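Local coordinates for malonyl CoA-acyl carrier protein transacylase (Clostridium perfringens, PDB 3PTW) that probably transfers malonyl groups from malonyl-coenzyme A to acyl carrier protein, supplying malonyl units for fatty acid synthesis, at residues C88-G93 and N159-G164; K114-F119 and S247-P252; G130-L135 and V173-A178; E233-D238 and E243-Q248; N257-M262 and D268-I273. One frame throughout, in Å; residues are numbered along the deposited sequence.

Contact 1: C88-G93 and N159-G164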
# COMPACT_ATOMS: atom_id res chain seq x y z
N CYS A 88 -7.78 -4.33 0.01
CA CYS A 88 -6.36 -4.57 -0.16
C CYS A 88 -5.65 -3.25 -0.18
O CYS A 88 -6.29 -2.19 -0.11
CB CYS A 88 -6.06 -5.38 -1.42
SG CYS A 88 -5.94 -4.49 -2.95
N GLY A 89 -4.32 -3.33 -0.24
CA GLY A 89 -3.44 -2.17 -0.34
C GLY A 89 -2.31 -2.46 -1.32
O GLY A 89 -2.31 -3.47 -2.03
N LEU A 90 -1.33 -1.55 -1.35
CA LEU A 90 -0.18 -1.69 -2.25
C LEU A 90 1.04 -1.52 -1.37
O LEU A 90 1.41 -0.38 -1.03
CB LEU A 90 -0.25 -0.63 -3.37
CG LEU A 90 0.76 -0.40 -4.52
CD1 LEU A 90 2.17 -0.91 -4.30
CD2 LEU A 90 0.26 -0.90 -5.81
N SER A 91 1.63 -2.66 -0.99
CA SER A 91 2.67 -2.75 0.04
C SER A 91 2.11 -2.36 1.42
O SER A 91 1.48 -3.20 2.08
CB SER A 91 3.95 -1.98 -0.35
OG SER A 91 4.94 -2.08 0.65
N LEU A 92 2.30 -1.11 1.84
CA LEU A 92 1.95 -0.70 3.20
C LEU A 92 0.46 -0.81 3.55
O LEU A 92 0.11 -1.23 4.66
CB LEU A 92 2.43 0.73 3.49
CG LEU A 92 1.98 1.31 4.84
CD1 LEU A 92 2.59 0.55 6.03
CD2 LEU A 92 2.30 2.79 4.93
N GLY A 93 -0.40 -0.42 2.61
CA GLY A 93 -1.86 -0.46 2.82
C GLY A 93 -2.44 -1.85 3.07
O GLY A 93 -3.59 -1.98 3.49
N ASN A 159 6.97 -4.26 -8.46
CA ASN A 159 5.55 -3.91 -8.48
C ASN A 159 4.93 -4.21 -9.83
O ASN A 159 5.56 -4.02 -10.87
CB ASN A 159 5.34 -2.43 -8.15
CG ASN A 159 5.98 -2.03 -6.84
OD1 ASN A 159 5.32 -1.96 -5.82
ND2 ASN A 159 7.28 -1.77 -6.85
N TYR A 160 3.69 -4.70 -9.81
CA TYR A 160 2.88 -4.88 -11.01
C TYR A 160 1.58 -4.14 -10.72
O TYR A 160 0.68 -4.65 -10.07
CB TYR A 160 2.67 -6.37 -11.34
CG TYR A 160 3.97 -7.04 -11.70
CD1 TYR A 160 4.41 -7.08 -13.04
CD2 TYR A 160 4.81 -7.59 -10.71
CE1 TYR A 160 5.64 -7.67 -13.38
CE2 TYR A 160 6.04 -8.17 -11.05
CZ TYR A 160 6.44 -8.20 -12.39
OH TYR A 160 7.64 -8.77 -12.73
N ASN A 161 1.52 -2.90 -11.18
CA ASN A 161 0.48 -1.98 -10.72
C ASN A 161 -0.70 -1.84 -11.66
O ASN A 161 -1.83 -1.67 -11.19
CB ASN A 161 1.09 -0.62 -10.38
CG ASN A 161 2.09 -0.69 -9.23
OD1 ASN A 161 1.92 -1.46 -8.28
ND2 ASN A 161 3.12 0.12 -9.29
N SER A 162 -0.44 -1.90 -12.97
CA SER A 162 -1.48 -1.79 -14.00
C SER A 162 -0.85 -2.12 -15.36
O SER A 162 0.36 -2.24 -15.44
CB SER A 162 -2.11 -0.38 -13.98
OG SER A 162 -1.36 0.54 -14.75
N PRO A 163 -1.67 -2.26 -16.44
CA PRO A 163 -1.10 -2.57 -17.78
C PRO A 163 -0.12 -1.49 -18.22
O PRO A 163 -0.46 -0.30 -18.24
CB PRO A 163 -2.32 -2.56 -18.72
CG PRO A 163 -3.53 -2.61 -17.82
CD PRO A 163 -3.12 -1.98 -16.51
N GLY A 164 1.10 -1.87 -18.57
CA GLY A 164 2.12 -0.85 -18.87
C GLY A 164 2.69 -0.07 -17.68
O GLY A 164 3.40 0.93 -17.87
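The amide oxygen OD1 of N161 is covered by the two methyls of L90. L90 CD2 sits 3.0 Å from N161 OD1, short enough for a carbon-oxygen pair that the exact value is doubtful, and L90 CD1 lies 4.0 Å from the same oxygen. The second amide, N159, brings its OD1 to 3.7 Å from L90 CD1, so the forked end of the leucine meets two asparagine oxygens, its side chain running roughly at right angles to both. L90 extends straight out of its loop with CG anti to the backbone N, which carries the fork across to strand 155-162, while a chi2 of -22° turns the methyls well away from a staggered setting. N161 and S162 both face Q165, a classic beta bulge at the end of that strand. F255 of helix 255-264 also packs on L90 and N161, and L279 of helix 278-286 on L90. L90 occupies the first x of G89-L90-S91-L92-G93, a GxSxG pattern consistent with the nucleophile elbow of acyl transferases, in which S91 would be the acyl-accepting serine. S91 has the strained backbone angles of such a turn (phi 65°, psi -97°). The contact thus joins the probable active-site turn to the edge of the small sheet through hydrocarbon against amide oxygen. L90 is therefore placed by van der Waals contact, and N161 OD1, buried with no polar partner in the model, probably pays a desolvation cost.

Contact 2: K114-F119 and S247-P252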
# COMPACT_ATOMS: atom_id res chain seq x y z
N LYS A 114 6.11 0.84 11.96
CA LYS A 114 7.24 1.71 12.26
C LYS A 114 8.52 0.88 12.23
O LYS A 114 9.51 1.28 11.61
CB LYS A 114 7.04 2.40 13.62
CG LYS A 114 8.19 3.29 14.06
CD LYS A 114 7.84 3.99 15.38
CE LYS A 114 9.08 4.54 16.08
NZ LYS A 114 9.53 5.79 15.43
N LYS A 115 8.48 -0.29 12.86
CA LYS A 115 9.62 -1.20 12.87
C LYS A 115 9.95 -1.69 11.47
O LYS A 115 11.11 -1.70 11.08
CB LYS A 115 9.39 -2.37 13.85
CG LYS A 115 9.47 -1.94 15.32
CD LYS A 115 9.58 -3.12 16.27
CE LYS A 115 9.34 -2.74 17.74
NZ LYS A 115 7.90 -2.32 18.04
N ARG A 116 8.91 -2.07 10.72
CA ARG A 116 9.02 -2.54 9.34
C ARG A 116 9.69 -1.49 8.46
O ARG A 116 10.60 -1.79 7.69
CB ARG A 116 7.63 -2.86 8.81
CG ARG A 116 7.53 -3.17 7.30
CD ARG A 116 6.05 -3.34 6.92
NE ARG A 116 5.83 -3.84 5.57
CZ ARG A 116 5.72 -3.07 4.48
NH1 ARG A 116 5.85 -1.75 4.58
NH2 ARG A 116 5.52 -3.62 3.29
N GLY A 117 9.23 -0.25 8.59
CA GLY A 117 9.74 0.85 7.78
C GLY A 117 11.20 1.08 8.05
O GLY A 117 11.98 1.32 7.12
N LYS A 118 11.57 0.98 9.33
CA LYS A 118 12.96 1.04 9.77
C LYS A 118 13.77 -0.07 9.10
O LYS A 118 14.85 0.18 8.53
CB LYS A 118 13.01 0.87 11.29
CG LYS A 118 14.33 1.19 11.98
CD LYS A 118 14.32 0.68 13.44
CE LYS A 118 13.44 1.51 14.42
NZ LYS A 118 11.95 1.23 14.49
N PHE A 119 13.25 -1.30 9.16
CA PHE A 119 13.98 -2.46 8.63
C PHE A 119 14.16 -2.37 7.11
O PHE A 119 15.25 -2.65 6.58
CB PHE A 119 13.31 -3.79 9.01
CG PHE A 119 13.08 -3.98 10.50
CD1 PHE A 119 13.96 -3.45 11.44
CD2 PHE A 119 11.98 -4.72 10.94
CE1 PHE A 119 13.74 -3.63 12.82
CE2 PHE A 119 11.75 -4.91 12.31
CZ PHE A 119 12.63 -4.36 13.25
N SER A 247 7.40 -12.35 3.40
CA SER A 247 7.62 -12.35 1.94
C SER A 247 7.34 -11.00 1.23
O SER A 247 8.06 -10.62 0.31
CB SER A 247 6.75 -13.43 1.29
OG SER A 247 7.14 -14.72 1.72
N GLN A 248 6.31 -10.28 1.67
CA GLN A 248 5.85 -9.05 1.00
C GLN A 248 6.94 -8.01 0.75
O GLN A 248 6.98 -7.40 -0.34
CB GLN A 248 4.68 -8.41 1.78
CG GLN A 248 3.94 -7.33 0.99
CD GLN A 248 3.21 -6.33 1.89
OE1 GLN A 248 3.73 -5.93 2.94
NE2 GLN A 248 2.02 -5.92 1.46
N VAL A 249 7.81 -7.79 1.74
CA VAL A 249 8.86 -6.76 1.61
C VAL A 249 9.96 -7.18 0.62
O VAL A 249 10.68 -6.34 0.09
CB VAL A 249 9.47 -6.35 2.99
CG1 VAL A 249 8.36 -6.04 4.00
CG2 VAL A 249 10.41 -7.44 3.53
N LYS A 250 10.08 -8.47 0.35
CA LYS A 250 11.19 -8.95 -0.49
C LYS A 250 10.76 -9.60 -1.81
O LYS A 250 11.62 -10.04 -2.58
CB LYS A 250 12.06 -9.91 0.31
CG LYS A 250 11.32 -11.14 0.82
CD LYS A 250 12.24 -12.31 0.93
CE LYS A 250 11.71 -13.33 1.91
NZ LYS A 250 12.59 -14.52 1.88
N LYS A 251 9.44 -9.63 -2.07
CA LYS A 251 8.82 -10.23 -3.26
C LYS A 251 7.97 -9.19 -4.02
O LYS A 251 7.61 -8.16 -3.46
CB LYS A 251 7.92 -11.41 -2.87
CG LYS A 251 8.64 -12.68 -2.40
CD LYS A 251 9.65 -13.08 -3.44
CE LYS A 251 10.50 -14.28 -3.04
NZ LYS A 251 11.31 -14.58 -4.25
N PRO A 252 7.61 -9.48 -5.29
CA PRO A 252 6.79 -8.59 -6.09
C PRO A 252 5.43 -8.28 -5.46
O PRO A 252 4.78 -9.16 -4.90
CB PRO A 252 6.57 -9.41 -7.39
CG PRO A 252 7.78 -10.25 -7.49
CD PRO A 252 8.06 -10.65 -6.08
O HOH W 1 5.00 -6.66 5.25
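In the probable active-site cleft, R116 of helix 106-122 reaches Q248 and V249 of segment 247-252. Its NH2 gives a hydrogen bond to Q248 OE1 at 2.9 Å, a bent one with an N-H...O angle of 132°. The donor stands above the amide plane of Q248, and the guanidinium and amide planes are turned 64° apart. A water lies in plane at the guanidinium edge: it accepts from R116 NE at 3.0 Å and donates to Q248 OE1 at 2.7 Å, so this one oxygen is gripped twice. V249 CG1 approaches obliquely, 3.7 Å from R116 NE. The arginine chain is extended from CG to NE with CG anti to the backbone N (chi1 172°), which spans the gap between the two segments. Further bonds fix both polar ends: R116 NH2 also meets S91 OG and NH1 meets Q63 OE1, while Q248 NE2 has its stronger partner in S91 O. The backbone O of Q248 bonds H199 ND1. A buried arginine beside the serine of the elbow, with a histidine held by a backbone carbonyl, is typical of malonyl transacylase active sites, where the arginine is thought to receive the malonyl carboxylate.

Contact 3: G130-L135 and V173-A178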
# COMPACT_ATOMS: atom_id res chain seq x y z
N GLY A 130 18.17 0.52 -5.79
CA GLY A 130 17.13 1.51 -6.10
C GLY A 130 15.93 0.89 -6.77
O GLY A 130 15.75 -0.33 -6.72
N MET A 131 15.10 1.72 -7.37
CA MET A 131 13.90 1.24 -8.05
C MET A 131 13.70 1.98 -9.36
O MET A 131 14.07 3.16 -9.47
CB MET A 131 12.67 1.38 -7.15
CG MET A 131 12.78 0.57 -5.84
SD MET A 131 11.37 0.85 -4.75
CE MET A 131 10.25 -0.42 -5.37
N VAL A 132 13.13 1.28 -10.34
CA VAL A 132 12.92 1.84 -11.66
C VAL A 132 11.49 1.58 -12.14
O VAL A 132 11.05 0.42 -12.21
CB VAL A 132 13.96 1.29 -12.68
CG1 VAL A 132 13.64 1.76 -14.09
CG2 VAL A 132 15.38 1.70 -12.28
N ALA A 133 10.78 2.66 -12.47
CA ALA A 133 9.48 2.58 -13.13
C ALA A 133 9.66 2.09 -14.58
O ALA A 133 10.54 2.56 -15.29
CB ALA A 133 8.76 3.93 -13.11
N VAL A 134 8.84 1.12 -14.99
CA VAL A 134 8.93 0.55 -16.34
C VAL A 134 7.58 0.74 -17.04
O VAL A 134 6.55 0.27 -16.56
CB VAL A 134 9.32 -0.95 -16.30
CG1 VAL A 134 9.32 -1.56 -17.71
CG2 VAL A 134 10.69 -1.14 -15.65
N LEU A 135 7.60 1.45 -18.17
CA LEU A 135 6.37 1.79 -18.88
C LEU A 135 6.24 1.05 -20.20
O LEU A 135 7.24 0.77 -20.85
CB LEU A 135 6.29 3.30 -19.12
CG LEU A 135 6.28 4.25 -17.92
CD1 LEU A 135 6.05 5.68 -18.40
CD2 LEU A 135 5.20 3.87 -16.93
N VAL A 173 23.71 -0.62 -10.22
CA VAL A 173 24.58 -0.90 -11.32
C VAL A 173 23.89 -1.82 -12.35
O VAL A 173 24.02 -1.61 -13.56
CB VAL A 173 25.97 -1.40 -10.79
CG1 VAL A 173 26.06 -2.91 -10.72
CG2 VAL A 173 27.09 -0.80 -11.57
N ALA A 174 23.11 -2.79 -11.87
CA ALA A 174 22.34 -3.68 -12.76
C ALA A 174 21.10 -2.98 -13.32
O ALA A 174 20.75 -3.18 -14.49
CB ALA A 174 21.95 -4.96 -12.04
N LEU A 175 20.47 -2.16 -12.48
CA LEU A 175 19.31 -1.36 -12.88
C LEU A 175 19.63 -0.42 -14.05
O LEU A 175 18.81 -0.20 -14.93
CB LEU A 175 18.80 -0.55 -11.69
CG LEU A 175 17.53 -0.95 -10.93
CD1 LEU A 175 17.08 -2.41 -11.15
CD2 LEU A 175 17.66 -0.62 -9.47
N GLU A 176 20.85 0.12 -14.04
CA GLU A 176 21.33 0.97 -15.11
C GLU A 176 21.35 0.21 -16.43
O GLU A 176 20.98 0.75 -17.47
CB GLU A 176 22.74 1.47 -14.80
CG GLU A 176 22.88 2.97 -14.91
CD GLU A 176 22.86 3.65 -13.55
OE1 GLU A 176 21.77 3.73 -12.94
OE2 GLU A 176 23.94 4.10 -13.11
N LYS A 177 21.80 -1.05 -16.40
CA LYS A 177 21.80 -1.86 -17.61
C LYS A 177 20.38 -2.20 -18.10
O LYS A 177 20.11 -2.17 -19.31
CB LYS A 177 22.64 -3.12 -17.43
CG LYS A 177 23.44 -3.51 -18.67
CD LYS A 177 24.93 -3.14 -18.58
CE LYS A 177 25.18 -1.64 -18.44
NZ LYS A 177 26.49 -1.41 -17.79
N ALA A 178 19.49 -2.49 -17.16
CA ALA A 178 18.09 -2.79 -17.46
C ALA A 178 17.42 -1.63 -18.20
O ALA A 178 16.70 -1.85 -19.18
CB ALA A 178 17.32 -3.11 -16.18
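Two unusual torsions of L175, chi1 -104° and chi2 18°, both far from staggered values, lay its side chain against V132 and G130. V132 answers with CG1 anti to its backbone N, leaving CG2 as the branch that does the touching. The setting is the ferredoxin-like small subdomain of malonyl transacylases, a beta-alpha-beta-beta-alpha-beta unit in which two helices cover one face of a four-stranded antiparallel sheet. Strand 129-135 is an inner strand, flanked by 165-169 and 188-191, and helix 172-184 runs over it almost parallel, the short segments being 13° apart in direction with axes 9.0 Å from each other. V132 CG2 packs 3.7 Å from L175 CG and 4.1 Å from L175 CB, the two side chains sliding past one another in opposite directions. The strand alternates as expected: V132 points toward the helix, whereas M131 is directed away, to the other face of the sheet, where it meets V167 and N159. V134, two residues further on, packs on V142 of helix 139-149, the second helix of the layer. A178, one helical turn after L175, lies on I168 and I145 and so continues the same face of the helix. L175 also touches V155 of strand 155-162, and V132 touches A189, which spreads the packing over the width of the sheet. Toward the N-terminal end of the strand, L175 CD2 comes down on the peptide of G130, 3.4 Å from G130 O and 3.5 Å from G130 C.

Contact 4: E233-D238 and E243-Q248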
# COMPACT_ATOMS: atom_id res chain seq x y z
N GLU A 233 -3.87 -12.69 -4.75
CA GLU A 233 -5.20 -13.25 -4.48
C GLU A 233 -5.45 -13.26 -2.97
O GLU A 233 -4.57 -12.87 -2.19
CB GLU A 233 -5.36 -14.67 -5.06
CG GLU A 233 -4.30 -15.66 -4.62
CD GLU A 233 -4.40 -17.00 -5.34
OE1 GLU A 233 -4.87 -17.05 -6.49
OE2 GLU A 233 -3.98 -18.02 -4.74
N ALA A 234 -6.63 -13.71 -2.58
CA ALA A 234 -7.07 -13.59 -1.19
C ALA A 234 -6.23 -14.43 -0.22
O ALA A 234 -5.79 -15.53 -0.57
CB ALA A 234 -8.57 -13.95 -1.06
N TYR A 235 -5.99 -13.88 0.98
CA TYR A 235 -5.59 -14.67 2.13
C TYR A 235 -6.64 -15.75 2.36
O TYR A 235 -7.85 -15.45 2.35
CB TYR A 235 -5.56 -13.82 3.40
CG TYR A 235 -4.32 -12.98 3.62
CD1 TYR A 235 -3.29 -13.43 4.45
CD2 TYR A 235 -4.19 -11.71 3.04
CE1 TYR A 235 -2.15 -12.64 4.69
CE2 TYR A 235 -3.06 -10.92 3.27
CZ TYR A 235 -2.04 -11.40 4.09
OH TYR A 235 -0.90 -10.63 4.32
N LEU A 236 -6.19 -16.99 2.54
CA LEU A 236 -7.06 -18.09 2.91
C LEU A 236 -6.79 -18.38 4.39
O LEU A 236 -5.73 -18.00 4.90
CB LEU A 236 -6.81 -19.32 2.03
CG LEU A 236 -6.94 -19.11 0.50
CD1 LEU A 236 -6.69 -20.39 -0.30
CD2 LEU A 236 -8.30 -18.50 0.12
N GLU A 237 -7.72 -19.01 5.08
CA GLU A 237 -7.52 -19.21 6.51
C GLU A 237 -6.40 -20.22 6.84
O GLU A 237 -5.84 -20.16 7.92
CB GLU A 237 -8.83 -19.49 7.27
CG GLU A 237 -9.99 -20.04 6.44
CD GLU A 237 -10.00 -21.55 6.33
OE1 GLU A 237 -9.14 -22.20 6.97
OE2 GLU A 237 -10.88 -22.09 5.62
N ASP A 238 -6.05 -21.10 5.90
CA ASP A 238 -4.92 -22.01 6.11
C ASP A 238 -3.58 -21.40 5.67
O ASP A 238 -2.54 -22.06 5.75
CB ASP A 238 -5.16 -23.39 5.45
CG ASP A 238 -4.63 -24.55 6.30
OD1 ASP A 238 -4.68 -25.72 5.83
OD2 ASP A 238 -4.16 -24.32 7.44
N GLU A 243 4.15 -15.22 7.31
CA GLU A 243 5.02 -15.54 6.18
C GLU A 243 4.67 -14.71 4.95
O GLU A 243 5.55 -14.25 4.24
CB GLU A 243 4.95 -17.03 5.85
CG GLU A 243 5.55 -17.43 4.54
CD GLU A 243 4.89 -18.68 3.99
OE1 GLU A 243 4.16 -18.57 2.98
OE2 GLU A 243 5.08 -19.77 4.60
N LEU A 244 3.37 -14.52 4.71
CA LEU A 244 2.91 -13.66 3.62
C LEU A 244 3.32 -12.20 3.82
O LEU A 244 3.47 -11.46 2.86
CB LEU A 244 1.40 -13.77 3.45
CG LEU A 244 0.85 -14.63 2.29
CD1 LEU A 244 1.80 -15.70 1.76
CD2 LEU A 244 -0.46 -15.25 2.69
N LEU A 245 3.50 -11.80 5.08
CA LEU A 245 3.87 -10.43 5.43
C LEU A 245 5.40 -10.31 5.43
O LEU A 245 5.97 -9.27 5.07
CB LEU A 245 3.30 -10.08 6.80
CG LEU A 245 2.16 -9.06 7.01
CD1 LEU A 245 1.28 -8.82 5.79
CD2 LEU A 245 1.35 -9.45 8.24
N THR A 246 6.05 -11.40 5.80
CA THR A 246 7.50 -11.53 5.69
C THR A 246 7.92 -11.44 4.23
O THR A 246 8.71 -10.57 3.87
CB THR A 246 7.97 -12.83 6.37
OG1 THR A 246 7.86 -12.66 7.79
CG2 THR A 246 9.41 -13.19 6.00
N SER A 247 7.40 -12.35 3.40
CA SER A 247 7.62 -12.35 1.94
C SER A 247 7.34 -11.00 1.23
O SER A 247 8.06 -10.62 0.31
CB SER A 247 6.75 -13.43 1.29
OG SER A 247 7.14 -14.72 1.72
N GLN A 248 6.31 -10.28 1.67
CA GLN A 248 5.85 -9.05 1.00
C GLN A 248 6.94 -8.01 0.75
O GLN A 248 6.98 -7.40 -0.34
CB GLN A 248 4.68 -8.41 1.78
CG GLN A 248 3.94 -7.33 0.99
CD GLN A 248 3.21 -6.33 1.89
OE1 GLN A 248 3.73 -5.93 2.94
NE2 GLN A 248 2.02 -5.92 1.46
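Y235 overlaps L244 through ring atoms CE1 and CD1, L244 CD2 being 3.7 Å from Y235 CE1 and 3.8 Å from Y235 CD1. The methyl approaches obliquely, and the two side chains run past each other in opposite directions. L244 CB adds to the overlap at 3.9 Å from Y235 CE1. Further out, L245 crosses the end of the tyrosine at about a right angle, with CD1 3.2 Å from Y235 OH, a tight contact for carbon against oxygen. That hydroxyl has its polar partner outside the two segments: it is hydrogen-bonded to E94 OE2 on helix 93-100, so a hydroxyl with leucine carbons beside it is still satisfied, and the bond helps to fix the ring. CG of Y235 lies anti to the carbonyl carbon (chi1 -82°), which carries the ring toward L244 and L245. In the fold, Y235 follows the short, weakly bonded strand 233-234, the antiparallel outermost strand of the large mixed sheet, and the chain turns back within a few residues to start the helix. Y235 is also backbone-bonded to V226 of the neighbouring strand 225-228, and its ring touches V226 and S228. Within the helix, E243 O accepts twice: S247 N is 2.8 Å away and S247 OG 3.0 Å, the two donors arriving from opposite faces of the carbonyl plane. L245 faces Y95 and L98 of helix 93-100 as well as L214 of helix 204-214.

Contact 5: N257-M262 and D268-I273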
# COMPACT_ATOMS: atom_id res chain seq x y z
N ASN A 257 -3.04 -8.07 -9.99
CA ASN A 257 -3.74 -9.33 -9.77
C ASN A 257 -4.77 -9.21 -8.63
O ASN A 257 -5.89 -9.74 -8.72
CB ASN A 257 -2.76 -10.47 -9.48
CG ASN A 257 -1.62 -10.55 -10.49
OD1 ASN A 257 -0.74 -9.68 -10.56
ND2 ASN A 257 -1.62 -11.61 -11.27
N ASP A 258 -4.38 -8.49 -7.58
CA ASP A 258 -5.25 -8.22 -6.44
C ASP A 258 -6.55 -7.56 -6.90
O ASP A 258 -7.64 -8.02 -6.56
CB ASP A 258 -4.56 -7.32 -5.40
CG ASP A 258 -3.54 -8.05 -4.57
OD1 ASP A 258 -3.66 -9.29 -4.41
OD2 ASP A 258 -2.62 -7.39 -4.03
N ILE A 259 -6.42 -6.50 -7.69
CA ILE A 259 -7.58 -5.76 -8.21
C ILE A 259 -8.46 -6.68 -9.05
O ILE A 259 -9.67 -6.73 -8.87
CB ILE A 259 -7.16 -4.51 -9.01
CG1 ILE A 259 -6.37 -3.54 -8.12
CG2 ILE A 259 -8.39 -3.84 -9.68
CD1 ILE A 259 -7.13 -3.07 -6.83
N GLU A 260 -7.81 -7.42 -9.95
CA GLU A 260 -8.47 -8.37 -10.85
C GLU A 260 -9.32 -9.36 -10.06
O GLU A 260 -10.48 -9.60 -10.39
CB GLU A 260 -7.39 -9.09 -11.70
CG GLU A 260 -7.62 -9.09 -13.22
CD GLU A 260 -6.40 -8.59 -14.04
OE1 GLU A 260 -6.61 -7.68 -14.87
OE2 GLU A 260 -5.26 -9.08 -13.86
N LYS A 261 -8.75 -9.92 -8.99
CA LYS A 261 -9.46 -10.85 -8.12
C LYS A 261 -10.61 -10.19 -7.38
O LYS A 261 -11.68 -10.79 -7.20
CB LYS A 261 -8.49 -11.53 -7.14
CG LYS A 261 -7.63 -12.61 -7.79
CD LYS A 261 -8.43 -13.88 -8.03
CE LYS A 261 -7.71 -14.79 -9.01
NZ LYS A 261 -8.08 -14.48 -10.43
N MET A 262 -10.40 -8.94 -6.95
CA MET A 262 -11.46 -8.19 -6.29
C MET A 262 -12.66 -8.07 -7.23
O MET A 262 -13.79 -8.30 -6.83
CB MET A 262 -10.96 -6.81 -5.84
CG MET A 262 -10.05 -6.86 -4.62
SD MET A 262 -9.46 -5.28 -4.01
CE MET A 262 -10.90 -4.71 -3.08
N ASP A 268 -17.70 -3.79 -7.69
CA ASP A 268 -17.94 -2.91 -8.81
C ASP A 268 -17.69 -1.46 -8.41
O ASP A 268 -17.77 -0.55 -9.25
CB ASP A 268 -19.37 -3.11 -9.37
CG ASP A 268 -20.45 -2.77 -8.35
OD1 ASP A 268 -20.13 -2.33 -7.23
OD2 ASP A 268 -21.64 -2.95 -8.69
N THR A 269 -17.37 -1.25 -7.13
CA THR A 269 -17.13 0.09 -6.59
C THR A 269 -15.91 0.08 -5.67
O THR A 269 -15.91 -0.57 -4.63
CB THR A 269 -18.38 0.63 -5.86
OG1 THR A 269 -19.56 0.34 -6.63
CG2 THR A 269 -18.29 2.14 -5.62
N PHE A 270 -14.86 0.79 -6.08
CA PHE A 270 -13.63 0.88 -5.31
C PHE A 270 -13.56 2.22 -4.60
O PHE A 270 -13.77 3.27 -5.21
CB PHE A 270 -12.41 0.70 -6.20
CG PHE A 270 -12.25 -0.69 -6.71
CD1 PHE A 270 -11.53 -1.63 -5.98
CD2 PHE A 270 -12.82 -1.07 -7.92
CE1 PHE A 270 -11.37 -2.93 -6.46
CE2 PHE A 270 -12.67 -2.38 -8.41
CZ PHE A 270 -11.94 -3.30 -7.68
N ILE A 271 -13.28 2.16 -3.31
CA ILE A 271 -13.07 3.36 -2.51
C ILE A 271 -11.64 3.33 -2.00
O ILE A 271 -11.30 2.50 -1.15
CB ILE A 271 -14.01 3.42 -1.29
CG1 ILE A 271 -15.44 3.00 -1.65
CG2 ILE A 271 -13.90 4.80 -0.61
CD1 ILE A 271 -16.36 4.11 -2.12
N GLU A 272 -10.81 4.24 -2.52
CA GLU A 272 -9.46 4.45 -2.01
C GLU A 272 -9.54 5.25 -0.72
O GLU A 272 -10.16 6.30 -0.68
CB GLU A 272 -8.59 5.16 -3.05
CG GLU A 272 -7.19 5.56 -2.59
CD GLU A 272 -6.26 5.84 -3.76
OE1 GLU A 272 -6.76 6.27 -4.82
OE2 GLU A 272 -5.02 5.63 -3.63
N ILE A 273 -8.94 4.73 0.34
CA ILE A 273 -9.03 5.35 1.66
C ILE A 273 -7.64 5.72 2.15
O ILE A 273 -6.75 4.87 2.24
CB ILE A 273 -9.73 4.41 2.66
CG1 ILE A 273 -11.20 4.22 2.25
CG2 ILE A 273 -9.59 4.95 4.10
CD1 ILE A 273 -11.91 3.10 3.00
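The phenyl ring of F270 receives M262 at its edge: SD lies in the ring plane, 5.3 Å from the ring centroid and 88° off the normal, a Met-aromatic contact of the edge kind. Other neighbours approach obliquely. M262 CE is 3.8 Å from F270 CE1, and M262 SD is 3.9 Å from that same carbon, so the thioether and its methyl both bear on one corner of the ring. The bend at chi3 of M262 (79°) folds CE back to that place. I259, one turn earlier on the helix, adds its branch methyl CG2 at 4.1 Å from F270 CZ. V283 of helix 278-286 also packs on F270, and M227 of strand 225-228 on M262, while I259 touches L7 of strand 4-8. The ring, coming from the sheet, thus meets side chains of helices 255-264 and 278-286. At the start of the strand T269 OG1 donates to D268 OD1, 2.8 Å away, from above the carboxylate plane. Helix 255-264 leads through a short loop into strand 269-273, which is parallel to its neighbours 4-8 and 291-295. Hydrophobic side chains packed between such a helix and the strand that follows it are typical of the alpha/beta core of the large acyl transferase subdomain.

Along the chain, contact 1 opens at the elbow turn after strand 86-89 and closes on strand 155-162, tying the large mixed sheet to the small antiparallel one. Contact 2 opens inside that loop and closes far beyond it, so the two cross, and they meet where S91 bonds R116 and Q248. Contact 3 crosses contact 1 and is nested within contact 2, packing helix 172-184 on the small sheet. Contact 4 is a short closure that shares S247 and Q248 with contact 2, joining the loop after edge strand 233-234 to helix 241-248. Contact 5 follows in series, packing helix 255-264 on strand 269-273; its M262 touches C88 of contact 1.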